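Local coordinates for protein probable oxidoreductase (PDB 4B7C) that probably catalyses an NADP-dependent oxidation or reduction as a member of the medium-chain dehydrogenase/reductase family, on a substrate that is not established, at residues 33-38 with 84-89; 38-43 with 105-110; 43-48 with 98-103; 94-99 with 111-116. All blocks are in the same frame, centred on the assembly; numbering follows the deposited sequence.

Contact 1: residues 33-38 with 84-89; sequences LGEPAE and VSKHPG
K86 gives its ammonium group to a backbone carbonyl: NZ lies 2.7 Å from P36 O and meets it almost head-on, with a C=O...N angle of 168°. The lysine gets there by staying straight. Its CG stands opposite its own carbonyl carbon (chi1 -71°), and every torsion beyond is extended, which carries the chain across the backbone of residues 36 and 37. The methylenes therefore pass over two peptide oxygens, with CD 3.3 Å from P36 O and CB 3.6 Å from A37 O. Two carboxylates lie around this chain. E35 OE2 is 4.5 Å from K86 NZ, too long for a salt bridge but near enough that some electrostatic attraction is likely. E38, bent at chi2, brings OE1 to 4.0 Å from K86 CB, beside the root of the lysine and well away from its charge. The contact sits on the surface of the GroES-like N-terminal domain, where the loop between strands 26-32 and 41-49 passes the end of strand 77-85. At that end, S85 OG accepts a bond from H87 N at 3.1 Å, an ST turn, as the chain leaves the sheet; S85 OG is also bonded to F90 O. Nearby, G89 N reaches H87 ND1 in the plane of the imidazole at 3.0 Å. The apolar part of the contact is made by the proline ring, which turns toward the strand and crosses V84 at about a right angle. P36 CG touches V84 CG1 at 3.5 Å, and the proline also packs on L42.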
loop_
_atom_site.group_PDB
_atom_site.type_symbol
_atom_site.label_atom_id
_atom_site.label_comp_id
_atom_site.label_asym_id
_atom_site.label_seq_id
_atom_site.Cartn_x
_atom_site.Cartn_y
_atom_site.Cartn_z
ATOM N N LEU B 33 -37.337 0.076 -29.453
ATOM C CA LEU B 33 -37.504 -0.295 -28.055
ATOM C C LEU B 33 -38.141 -1.674 -27.968
ATOM O O LEU B 33 -39.277 -1.863 -28.415
ATOM C CB LEU B 33 -38.382 0.713 -27.317
ATOM C CG LEU B 33 -38.564 0.462 -25.823
ATOM C CD1 LEU B 33 -37.225 0.483 -25.095
ATOM C CD2 LEU B 33 -39.524 1.495 -25.249
ATOM N N GLY B 34 -37.435 -2.618 -27.354
ATOM C CA GLY B 34 -37.976 -3.968 -27.157
ATOM C C GLY B 34 -38.923 -4.080 -25.972
ATOM O O GLY B 34 -39.389 -3.075 -25.424
ATOM N N GLU B 35 -39.226 -5.315 -25.585
ATOM C CA GLU B 35 -40.034 -5.603 -24.386
ATOM C C GLU B 35 -39.183 -6.426 -23.427
ATOM O O GLU B 35 -38.361 -7.209 -23.864
ATOM C CB GLU B 35 -41.371 -6.287 -24.767
ATOM C CG GLU B 35 -41.282 -7.615 -25.469
ATOM C CD GLU B 35 -42.660 -8.171 -25.838
ATOM O OE1 GLU B 35 -43.358 -7.406 -26.516
ATOM O OE2 GLU B 35 -43.061 -9.326 -25.483
ATOM N N PRO B 36 -39.343 -6.220 -22.110
ATOM C CA PRO B 36 -38.556 -7.066 -21.221
ATOM C C PRO B 36 -38.996 -8.515 -21.285
ATOM O O PRO B 36 -40.193 -8.809 -21.341
ATOM C CB PRO B 36 -38.846 -6.490 -19.829
ATOM C CG PRO B 36 -40.197 -5.885 -19.955
ATOM C CD PRO B 36 -40.249 -5.340 -21.355
ATOM N N ALA B 37 -38.024 -9.410 -21.241
ATOM C CA ALA B 37 -38.300 -10.830 -21.080
ATOM C C ALA B 37 -38.456 -11.146 -19.598
ATOM O O ALA B 37 -38.189 -10.313 -18.737
ATOM C CB ALA B 37 -37.171 -11.669 -21.670
ATOM N N GLU B 38 -38.795 -12.391 -19.316
ATOM C CA GLU B 38 -38.859 -12.875 -17.960
ATOM C C GLU B 38 -37.548 -12.635 -17.188
ATOM O O GLU B 38 -36.445 -12.830 -17.706
ATOM C CB GLU B 38 -39.246 -14.347 -17.974
ATOM C CG GLU B 38 -39.471 -14.961 -16.614
ATOM C CD GLU B 38 -40.680 -14.432 -15.881
ATOM O OE1 GLU B 38 -41.538 -13.742 -16.494
ATOM O OE2 GLU B 38 -40.752 -14.727 -14.676
ATOM N N VAL B 84 -42.168 -1.381 -16.761
ATOM C CA VAL B 84 -42.631 -2.764 -16.791
ATOM C C VAL B 84 -41.648 -3.632 -16.043
ATOM O O VAL B 84 -40.441 -3.549 -16.286
ATOM C CB VAL B 84 -42.735 -3.349 -18.219
ATOM C CG1 VAL B 84 -43.052 -4.835 -18.146
ATOM C CG2 VAL B 84 -43.756 -2.594 -19.056
ATOM N N SER B 85 -42.168 -4.491 -15.174
ATOM C CA SER B 85 -41.352 -5.473 -14.471
ATOM C C SER B 85 -41.823 -6.903 -14.669
ATOM O O SER B 85 -43.001 -7.213 -14.518
ATOM C CB SER B 85 -41.308 -5.200 -12.976
ATOM O OG SER B 85 -40.592 -6.236 -12.319
ATOM N N LYS B 86 -40.876 -7.764 -15.037
ATOM C CA LYS B 86 -41.082 -9.224 -15.021
ATOM C C LYS B 86 -40.104 -9.872 -14.035
ATOM O O LYS B 86 -39.549 -10.935 -14.278
ATOM C CB LYS B 86 -40.945 -9.802 -16.427
ATOM C CG LYS B 86 -42.116 -9.433 -17.328
ATOM C CD LYS B 86 -41.912 -9.950 -18.739
ATOM C CE LYS B 86 -43.022 -9.481 -19.661
ATOM N NZ LYS B 86 -42.699 -9.812 -21.055
ATOM N N HIS B 87 -39.878 -9.160 -12.940
ATOM C CA HIS B 87 -38.939 -9.540 -11.890
ATOM C C HIS B 87 -39.614 -9.290 -10.560
ATOM O O HIS B 87 -40.098 -8.187 -10.318
ATOM C CB HIS B 87 -37.662 -8.707 -12.003
ATOM C CG HIS B 87 -36.531 -9.183 -11.121
ATOM N ND1 HIS B 87 -36.565 -9.075 -9.787
ATOM C CD2 HIS B 87 -35.307 -9.767 -11.431
ATOM C CE1 HIS B 87 -35.435 -9.568 -9.264
ATOM N NE2 HIS B 87 -34.662 -9.988 -10.273
ATOM N N PRO B 88 -39.655 -10.305 -9.685
ATOM C CA PRO B 88 -40.404 -10.194 -8.405
ATOM C C PRO B 88 -39.874 -9.146 -7.415
ATOM O O PRO B 88 -40.587 -8.738 -6.515
ATOM C CB PRO B 88 -40.291 -11.588 -7.788
ATOM C CG PRO B 88 -39.270 -12.322 -8.573
ATOM C CD PRO B 88 -38.959 -11.594 -9.832
ATOM N N GLY B 89 -38.644 -8.688 -7.616
ATOM C CA GLY B 89 -38.048 -7.653 -6.766
ATOM C C GLY B 89 -38.459 -6.224 -7.077
ATOM O O GLY B 89 -38.159 -5.300 -6.318
#

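Contact 2: residues 38-43 with 105-110; sequences EGQILV and YFIGEP
I41, a buried residue of the antiparallel pair formed by strands 41-43 and 105-108, has the largest share of this contact. Its CG1 lies between its backbone N and carbonyl carbon (chi1 66°), where it meets the edge of the F106 ring near the ring plane, while CD1 reaches P110 CB at 3.8 Å. Its backbone is gripped in both directions: I41 N donates to G108 O at 2.9 Å, and G108 N returns a bond to I41 O at 3.1 Å. Q40 lies over the backbone of G108, with its CB 3.5 Å from G108 O. Its extended chain carries NE2 to E109 OE2 at 3.3 Å, a weak hydrogen bond in which the amide and carboxylate planes stand 71° apart; the firmer hold on this amide is at its other end, where OE1 accepts from A37 N. V43 closes a second hydrogen-bonded pair with F106, its N 2.8 Å from F106 O. On the face opposite I41 and V43, L42 CD1 presses against I107 CG1 at 3.4 Å, tighter than usual for two carbons. Strand 41-49 also pairs with 77-85, so this antiparallel pair belongs to the curled, mostly antiparallel sheet typical of the GroES-like domain of medium-chain dehydrogenases.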
loop_
_atom_site.group_PDB
_atom_site.type_symbol
_atom_site.label_atom_id
_atom_site.label_comp_id
_atom_site.label_asym_id
_atom_site.label_seq_id
_atom_site.Cartn_x
_atom_site.Cartn_y
_atom_site.Cartn_z
ATOM N N GLU B 38 -38.795 -12.391 -19.316
ATOM C CA GLU B 38 -38.859 -12.875 -17.960
ATOM C C GLU B 38 -37.548 -12.635 -17.188
ATOM O O GLU B 38 -36.445 -12.830 -17.706
ATOM C CB GLU B 38 -39.246 -14.347 -17.974
ATOM C CG GLU B 38 -39.471 -14.961 -16.614
ATOM C CD GLU B 38 -40.680 -14.432 -15.881
ATOM O OE1 GLU B 38 -41.538 -13.742 -16.494
ATOM O OE2 GLU B 38 -40.752 -14.727 -14.676
ATOM N N GLY B 39 -37.678 -12.194 -15.941
ATOM C CA GLY B 39 -36.520 -11.863 -15.096
ATOM C C GLY B 39 -35.872 -10.534 -15.438
ATOM O O GLY B 39 -34.835 -10.165 -14.881
ATOM N N GLN B 40 -36.504 -9.790 -16.340
ATOM C CA GLN B 40 -36.013 -8.459 -16.710
ATOM C C GLN B 40 -36.974 -7.347 -16.299
ATOM O O GLN B 40 -38.154 -7.582 -16.028
ATOM C CB GLN B 40 -35.769 -8.384 -18.221
ATOM C CG GLN B 40 -34.764 -9.409 -18.746
ATOM C CD GLN B 40 -34.440 -9.186 -20.221
ATOM O OE1 GLN B 40 -35.268 -8.680 -20.971
ATOM N NE2 GLN B 40 -33.249 -9.591 -20.642
ATOM N N ILE B 41 -36.452 -6.127 -16.295
ATOM C CA ILE B 41 -37.271 -4.926 -16.143
ATOM C C ILE B 41 -37.026 -3.950 -17.292
ATOM O O ILE B 41 -35.986 -3.990 -17.963
ATOM C CB ILE B 41 -37.039 -4.221 -14.803
ATOM C CG1 ILE B 41 -35.618 -3.657 -14.704
ATOM C CG2 ILE B 41 -37.349 -5.178 -13.645
ATOM C CD1 ILE B 41 -35.409 -2.824 -13.455
ATOM N N LEU B 42 -38.020 -3.098 -17.528
ATOM C CA LEU B 42 -37.927 -1.984 -18.481
ATOM C C LEU B 42 -37.968 -0.696 -17.688
ATOM O O LEU B 42 -38.941 -0.428 -16.959
ATOM C CB LEU B 42 -39.062 -2.017 -19.517
ATOM C CG LEU B 42 -39.326 -0.722 -20.329
ATOM C CD1 LEU B 42 -38.108 -0.319 -21.143
ATOM C CD2 LEU B 42 -40.550 -0.796 -21.236
ATOM N N VAL B 43 -36.920 0.105 -17.838
ATOM C CA VAL B 43 -36.768 1.348 -17.086
ATOM C C VAL B 43 -36.666 2.548 -18.026
ATOM O O VAL B 43 -35.926 2.517 -19.019
ATOM C CB VAL B 43 -35.514 1.347 -16.196
ATOM C CG1 VAL B 43 -35.297 2.720 -15.579
ATOM C CG2 VAL B 43 -35.603 0.286 -15.102
ATOM N N TYR B 105 -33.798 4.273 -22.591
ATOM C CA TYR B 105 -34.449 3.175 -21.880
ATOM C C TYR B 105 -33.475 2.056 -21.586
ATOM O O TYR B 105 -32.636 1.725 -22.428
ATOM C CB TYR B 105 -35.578 2.572 -22.715
ATOM C CG TYR B 105 -36.721 3.500 -23.017
ATOM C CD1 TYR B 105 -37.810 3.595 -22.153
ATOM C CD2 TYR B 105 -36.727 4.272 -24.172
ATOM C CE1 TYR B 105 -38.870 4.437 -22.430
ATOM C CE2 TYR B 105 -37.777 5.124 -24.454
ATOM C CZ TYR B 105 -38.856 5.192 -23.583
ATOM O OH TYR B 105 -39.898 6.036 -23.851
ATOM N N PHE B 106 -33.600 1.476 -20.393
ATOM C CA PHE B 106 -32.868 0.265 -20.029
ATOM C C PHE B 106 -33.811 -0.920 -20.027
ATOM O O PHE B 106 -34.884 -0.864 -19.415
ATOM C CB PHE B 106 -32.213 0.379 -18.652
ATOM C CG PHE B 106 -31.715 -0.940 -18.112
ATOM C CD1 PHE B 106 -30.448 -1.408 -18.437
ATOM C CD2 PHE B 106 -32.531 -1.732 -17.293
ATOM C CE1 PHE B 106 -29.988 -2.618 -17.950
ATOM C CE2 PHE B 106 -32.077 -2.946 -16.808
ATOM C CZ PHE B 106 -30.804 -3.395 -17.138
ATOM N N ILE B 107 -33.413 -1.979 -20.719
ATOM C CA ILE B 107 -34.089 -3.268 -20.654
ATOM C C ILE B 107 -33.075 -4.341 -20.311
ATOM O O ILE B 107 -32.074 -4.499 -20.996
ATOM C CB ILE B 107 -34.770 -3.675 -21.966
ATOM C CG1 ILE B 107 -35.938 -2.743 -22.286
ATOM C CG2 ILE B 107 -35.333 -5.076 -21.876
ATOM C CD1 ILE B 107 -36.706 -3.176 -23.534
ATOM N N GLY B 108 -33.337 -5.067 -19.233
ATOM C CA GLY B 108 -32.454 -6.150 -18.826
ATOM C C GLY B 108 -32.671 -6.646 -17.410
ATOM O O GLY B 108 -33.576 -6.187 -16.695
ATOM N N GLU B 109 -31.786 -7.544 -16.998
ATOM C CA GLU B 109 -31.746 -8.040 -15.635
ATOM C C GLU B 109 -31.275 -6.936 -14.703
ATOM O O GLU B 109 -30.255 -6.309 -14.956
ATOM C CB GLU B 109 -30.806 -9.242 -15.535
ATOM C CG GLU B 109 -31.380 -10.513 -16.163
ATOM C CD GLU B 109 -31.121 -10.630 -17.661
ATOM O OE1 GLU B 109 -30.269 -9.918 -18.233
ATOM O OE2 GLU B 109 -31.795 -11.453 -18.279
ATOM N N PRO B 110 -32.009 -6.686 -13.606
ATOM C CA PRO B 110 -31.657 -5.581 -12.701
ATOM C C PRO B 110 -30.557 -5.949 -11.717
ATOM O O PRO B 110 -30.672 -5.719 -10.508
ATOM C CB PRO B 110 -32.968 -5.301 -11.973
ATOM C CG PRO B 110 -33.601 -6.633 -11.889
ATOM C CD PRO B 110 -33.233 -7.365 -13.161
#

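Contact 3: residues 43-48 with 98-103; sequences VKNEYL and GALGVQ
Strand 43-48 runs past the loop 98-103 without pairing with it, the closest alpha carbons, those of N45 and L100, being 6.8 Å apart. The loop links strands 95-97 and 105-108 in the buried interior of the GroES-like domain. N45 does most of the polar work. With chi1 at -63°, CG turned away from the carbonyl carbon, its amide reaches into the loop. There ND2 donates twice, to Q103 O at 2.9 Å and to L100 O at 3.2 Å. In both bonds the nitrogen sits well above the plane of the accepting carbonyl. L100 O has a second donor in Q103 NE2, which comes from the opposite face at 2.8 Å in a nearly straight bond. The side chains of N45 and L100 run antiparallel alongside one another, bringing N45 OD1 to 3.4 Å from L100 CB. Farther along the strand, L48 points its two methyls at the loop: CD2 lies 3.5 Å from G101 O and CD1 3.8 Å from V102 CA. At the other end, the side chains of V43 and L100 cross at about a right angle, V43 CG1 meeting L100 CD2. One asparagine amide thus ties together two loop carbonyls and, with the Q103 bond, probably holds the loop and its inverse gamma turn at V102 in shape, at the price of a buried oxygen, N45 OD1, with no partner in the model.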
loop_
_atom_site.group_PDB
_atom_site.type_symbol
_atom_site.label_atom_id
_atom_site.label_comp_id
_atom_site.label_asym_id
_atom_site.label_seq_id
_atom_site.Cartn_x
_atom_site.Cartn_y
_atom_site.Cartn_z
ATOM N N VAL B 43 -36.920 0.105 -17.838
ATOM C CA VAL B 43 -36.768 1.348 -17.086
ATOM C C VAL B 43 -36.666 2.548 -18.026
ATOM O O VAL B 43 -35.926 2.517 -19.019
ATOM C CB VAL B 43 -35.514 1.347 -16.196
ATOM C CG1 VAL B 43 -35.297 2.720 -15.579
ATOM C CG2 VAL B 43 -35.603 0.286 -15.102
ATOM N N LYS B 44 -37.433 3.600 -17.724
ATOM C CA LYS B 44 -37.269 4.885 -18.399
ATOM C C LYS B 44 -36.163 5.642 -17.688
ATOM O O LYS B 44 -36.308 6.010 -16.528
ATOM C CB LYS B 44 -38.558 5.714 -18.389
ATOM C CG LYS B 44 -38.388 7.121 -18.967
ATOM C CD LYS B 44 -38.100 7.109 -20.466
ATOM C CE LYS B 44 -37.501 8.424 -20.988
ATOM N NZ LYS B 44 -36.001 8.471 -20.955
ATOM N N ASN B 45 -35.043 5.839 -18.376
ATOM C CA ASN B 45 -33.904 6.518 -17.768
ATOM C C ASN B 45 -34.198 8.010 -17.608
ATOM O O ASN B 45 -34.643 8.663 -18.546
ATOM C CB ASN B 45 -32.629 6.300 -18.591
ATOM C CG ASN B 45 -32.205 4.838 -18.654
ATOM O OD1 ASN B 45 -32.743 3.980 -17.938
ATOM N ND2 ASN B 45 -31.210 4.549 -19.499
ATOM N N GLU B 46 -33.940 8.538 -16.418
ATOM C CA GLU B 46 -34.247 9.939 -16.121
ATOM C C GLU B 46 -33.003 10.798 -15.928
ATOM O O GLU B 46 -32.912 11.903 -16.471
ATOM C CB GLU B 46 -35.142 10.041 -14.881
ATOM C CG GLU B 46 -36.569 9.525 -15.109
ATOM C CD GLU B 46 -37.695 10.330 -14.462
ATOM O OE1 GLU B 46 -37.417 11.250 -13.630
ATOM O OE2 GLU B 46 -38.877 10.024 -14.833
ATOM N N TYR B 47 -32.069 10.289 -15.134
ATOM C CA TYR B 47 -30.805 10.954 -14.887
ATOM C C TYR B 47 -29.657 9.947 -14.960
ATOM O O TYR B 47 -29.754 8.841 -14.437
ATOM C CB TYR B 47 -30.788 11.612 -13.526
ATOM C CG TYR B 47 -31.791 12.721 -13.370
ATOM C CD1 TYR B 47 -31.461 14.031 -13.705
ATOM C CD2 TYR B 47 -33.062 12.461 -12.883
ATOM C CE1 TYR B 47 -32.369 15.060 -13.559
ATOM C CE2 TYR B 47 -33.981 13.478 -12.723
ATOM C CZ TYR B 47 -33.637 14.773 -13.066
ATOM O OH TYR B 47 -34.531 15.789 -12.918
ATOM N N LEU B 48 -28.563 10.370 -15.587
ATOM C CA LEU B 48 -27.353 9.551 -15.714
ATOM C C LEU B 48 -26.174 10.189 -15.025
ATOM O O LEU B 48 -26.019 11.411 -15.018
ATOM C CB LEU B 48 -26.998 9.317 -17.169
ATOM C CG LEU B 48 -28.073 8.636 -18.007
ATOM C CD1 LEU B 48 -27.587 8.547 -19.442
ATOM C CD2 LEU B 48 -28.492 7.264 -17.466
ATOM N N GLY B 98 -29.156 2.072 -10.841
ATOM C CA GLY B 98 -28.462 0.928 -11.453
ATOM C C GLY B 98 -27.658 1.327 -12.668
ATOM O O GLY B 98 -27.594 2.510 -13.024
ATOM N N ALA B 99 -27.018 0.340 -13.289
ATOM C CA ALA B 99 -26.250 0.559 -14.508
ATOM C C ALA B 99 -27.240 0.638 -15.654
ATOM O O ALA B 99 -27.516 -0.355 -16.318
ATOM C CB ALA B 99 -25.233 -0.579 -14.733
ATOM N N LEU B 100 -27.782 1.825 -15.873
ATOM C CA LEU B 100 -28.868 2.018 -16.853
ATOM C C LEU B 100 -28.375 2.242 -18.283
ATOM O O LEU B 100 -29.133 2.099 -19.243
ATOM C CB LEU B 100 -29.754 3.201 -16.436
ATOM C CG LEU B 100 -30.480 3.039 -15.087
ATOM C CD1 LEU B 100 -31.371 4.244 -14.780
ATOM C CD2 LEU B 100 -31.276 1.738 -15.034
ATOM N N GLY B 101 -27.119 2.657 -18.413
ATOM C CA GLY B 101 -26.519 2.867 -19.733
ATOM C C GLY B 101 -26.824 4.244 -20.312
ATOM O O GLY B 101 -27.786 4.908 -19.900
ATOM N N VAL B 102 -26.002 4.672 -21.275
ATOM C CA VAL B 102 -26.179 5.977 -21.907
ATOM C C VAL B 102 -27.225 5.836 -22.998
ATOM O O VAL B 102 -26.909 5.720 -24.188
ATOM C CB VAL B 102 -24.871 6.565 -22.473
ATOM C CG1 VAL B 102 -25.144 7.934 -23.080
ATOM C CG2 VAL B 102 -23.812 6.701 -21.379
ATOM N N GLN B 103 -28.485 5.861 -22.573
ATOM C CA GLN B 103 -29.615 5.601 -23.452
ATOM C C GLN B 103 -30.930 6.094 -22.824
ATOM O O GLN B 103 -30.967 6.458 -21.649
ATOM C CB GLN B 103 -29.725 4.109 -23.763
ATOM C CG GLN B 103 -29.836 3.233 -22.534
ATOM C CD GLN B 103 -29.788 1.760 -22.837
ATOM O OE1 GLN B 103 -30.033 1.321 -23.971
ATOM N NE2 GLN B 103 -29.476 0.971 -21.806
#

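Contact 4: residues 94-99 with 111-116; sequences DYVNGA and KGFYKV
An antiparallel pair of short strands, 95-97 and 114-116, forms part of the curled sheet of the GroES-like domain. The strands are strongly twisted, their directions 127° apart. N97 and Y114 make a hydrogen-bonded pair, with N97 N 2.8 Å from Y114 O and Y114 N returning to N97 O; V116 N also donates to Y95 O. On the same face the side chains of N97 and Y114 run alongside each other in the same direction: N97 CB sits over the Y114 ring in a CH-pi contact, and the amide stacks on the ring with the planes 13° apart. This overlap depends on the tyrosine torsion, chi1 60°, which sets its ring between its backbone N and carbonyl carbon. N97 ND2 bonds weakly to Y126 O. At the corner, G98 CA rests over the centre of the F113 ring, 3.9 Å from the centroid, and F113 CD2 meets V96 CG2 at 4.1 Å. A water joins the two strands, accepting from Y95 N and donating to V116 O at 2.6 Å. Next to the start of strand 95-97, D94 OD2, already bonded to Q91 N, forms a salt bridge with K115: NZ reaches it at 2.9 Å from above the carboxylate plane.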
loop_
_atom_site.group_PDB
_atom_site.type_symbol
_atom_site.label_atom_id
_atom_site.label_comp_id
_atom_site.label_asym_id
_atom_site.label_seq_id
_atom_site.Cartn_x
_atom_site.Cartn_y
_atom_site.Cartn_z
ATOM N N ASP B 94 -41.808 1.924 -9.420
ATOM C CA ASP B 94 -40.573 2.000 -8.628
ATOM C C ASP B 94 -39.562 2.885 -9.339
ATOM O O ASP B 94 -39.439 2.843 -10.564
ATOM C CB ASP B 94 -39.920 0.624 -8.423
ATOM C CG ASP B 94 -40.675 -0.260 -7.439
ATOM O OD1 ASP B 94 -41.573 0.244 -6.734
ATOM O OD2 ASP B 94 -40.357 -1.470 -7.384
ATOM N N TYR B 95 -38.829 3.667 -8.557
ATOM C CA TYR B 95 -37.632 4.327 -9.041
ATOM C C TYR B 95 -36.426 3.523 -8.584
ATOM O O TYR B 95 -36.343 3.098 -7.433
ATOM C CB TYR B 95 -37.522 5.769 -8.550
ATOM C CG TYR B 95 -38.482 6.685 -9.256
ATOM C CD1 TYR B 95 -39.817 6.766 -8.851
ATOM C CD2 TYR B 95 -38.080 7.449 -10.348
ATOM C CE1 TYR B 95 -40.722 7.598 -9.498
ATOM C CE2 TYR B 95 -38.973 8.280 -11.001
ATOM C CZ TYR B 95 -40.294 8.348 -10.571
ATOM O OH TYR B 95 -41.184 9.177 -11.213
ATOM N N VAL B 96 -35.488 3.334 -9.506
ATOM C CA VAL B 96 -34.319 2.512 -9.254
ATOM C C VAL B 96 -33.010 3.219 -9.608
ATOM O O VAL B 96 -32.972 4.095 -10.476
ATOM C CB VAL B 96 -34.376 1.166 -10.027
ATOM C CG1 VAL B 96 -35.518 0.311 -9.543
ATOM C CG2 VAL B 96 -34.479 1.378 -11.546
ATOM N N ASN B 97 -31.954 2.817 -8.904
ATOM C CA ASN B 97 -30.567 3.167 -9.214
ATOM C C ASN B 97 -29.896 1.924 -9.759
ATOM O O ASN B 97 -30.056 0.833 -9.226
ATOM C CB ASN B 97 -29.827 3.645 -7.959
ATOM C CG ASN B 97 -28.346 3.926 -8.202
ATOM O OD1 ASN B 97 -27.578 3.030 -8.560
ATOM N ND2 ASN B 97 -27.935 5.164 -7.966
ATOM N N GLY B 98 -29.156 2.072 -10.841
ATOM C CA GLY B 98 -28.462 0.928 -11.453
ATOM C C GLY B 98 -27.658 1.327 -12.668
ATOM O O GLY B 98 -27.594 2.510 -13.024
ATOM N N ALA B 99 -27.018 0.340 -13.289
ATOM C CA ALA B 99 -26.250 0.559 -14.508
ATOM C C ALA B 99 -27.240 0.638 -15.654
ATOM O O ALA B 99 -27.516 -0.355 -16.318
ATOM C CB ALA B 99 -25.233 -0.579 -14.733
ATOM N N LYS B 111 -29.451 -6.445 -12.257
ATOM C CA LYS B 111 -28.331 -6.880 -11.442
ATOM C C LYS B 111 -27.640 -5.686 -10.772
ATOM O O LYS B 111 -27.157 -4.773 -11.438
ATOM C CB LYS B 111 -27.333 -7.659 -12.290
ATOM C CG LYS B 111 -26.243 -8.327 -11.475
ATOM C CD LYS B 111 -25.362 -9.210 -12.315
ATOM C CE LYS B 111 -24.008 -9.441 -11.617
ATOM N NZ LYS B 111 -24.128 -10.435 -10.512
ATOM N N GLY B 112 -27.593 -5.711 -9.442
ATOM C CA GLY B 112 -26.977 -4.634 -8.655
ATOM C C GLY B 112 -27.871 -3.400 -8.518
ATOM O O GLY B 112 -27.456 -2.388 -7.957
ATOM N N PHE B 113 -29.102 -3.493 -9.014
ATOM C CA PHE B 113 -30.055 -2.383 -8.929
ATOM C C PHE B 113 -30.641 -2.303 -7.526
ATOM O O PHE B 113 -30.820 -3.320 -6.869
ATOM C CB PHE B 113 -31.219 -2.559 -9.905
ATOM C CG PHE B 113 -30.889 -2.271 -11.346
ATOM C CD1 PHE B 113 -29.675 -2.649 -11.898
ATOM C CD2 PHE B 113 -31.827 -1.655 -12.167
ATOM C CE1 PHE B 113 -29.398 -2.409 -13.233
ATOM C CE2 PHE B 113 -31.553 -1.406 -13.508
ATOM C CZ PHE B 113 -30.335 -1.786 -14.039
ATOM N N TYR B 114 -30.924 -1.092 -7.064
ATOM C CA TYR B 114 -31.685 -0.902 -5.829
ATOM C C TYR B 114 -32.724 0.204 -5.973
ATOM O O TYR B 114 -32.571 1.143 -6.756
ATOM C CB TYR B 114 -30.775 -0.660 -4.625
ATOM C CG TYR B 114 -29.867 0.539 -4.702
ATOM C CD1 TYR B 114 -28.601 0.460 -5.285
ATOM C CD2 TYR B 114 -30.259 1.753 -4.160
ATOM C CE1 TYR B 114 -27.779 1.581 -5.324
ATOM C CE2 TYR B 114 -29.443 2.870 -4.195
ATOM C CZ TYR B 114 -28.203 2.777 -4.786
ATOM O OH TYR B 114 -27.403 3.910 -4.832
ATOM N N LYS B 115 -33.810 0.056 -5.233
ATOM C CA LYS B 115 -34.892 1.035 -5.247
ATOM C C LYS B 115 -34.499 2.288 -4.493
ATOM O O LYS B 115 -33.817 2.194 -3.499
ATOM C CB LYS B 115 -36.164 0.456 -4.619
ATOM C CG LYS B 115 -36.684 -0.794 -5.318
ATOM C CD LYS B 115 -38.070 -1.189 -4.828
ATOM C CE LYS B 115 -38.354 -2.667 -5.119
ATOM N NZ LYS B 115 -39.766 -3.123 -5.055
ATOM N N VAL B 116 -34.935 3.443 -4.980
ATOM C CA VAL B 116 -34.726 4.747 -4.299
ATOM C C VAL B 116 -36.061 5.480 -4.108
ATOM O O VAL B 116 -36.989 5.285 -4.896
ATOM C CB VAL B 116 -33.720 5.667 -5.049
ATOM C CG1 VAL B 116 -32.311 5.054 -5.039
ATOM C CG2 VAL B 116 -34.163 5.932 -6.475
HETATM O O HOH W 1 -39.104 3.949 -5.677
HETATM O O HOH W 2 -26.837 0.352 -8.254
#

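In the fold
All four contacts lie on one side of the chain's centre, within the GroES-like N-terminal domain. Contacts 1 and 2 are closest, their centres about 5 Å apart; they share E38 and meet through probable backbone bonds at and just beyond the ends of the neighbouring strands 77-85 and 41-49. Contact 3 follows contact 2 along strand 41-49, shares V43 with it, and is nested in the chain loop that contact 2 closes. Contact 4 lies about 10 Å, centre to centre, from contact 3 and shares the corner G98-A99. F113 brings the last three together, touching F106, I41 and L100. Segments of contacts 2 and 4 alternate; strands distant in sequence thus become neighbours in this domain's curled sheet.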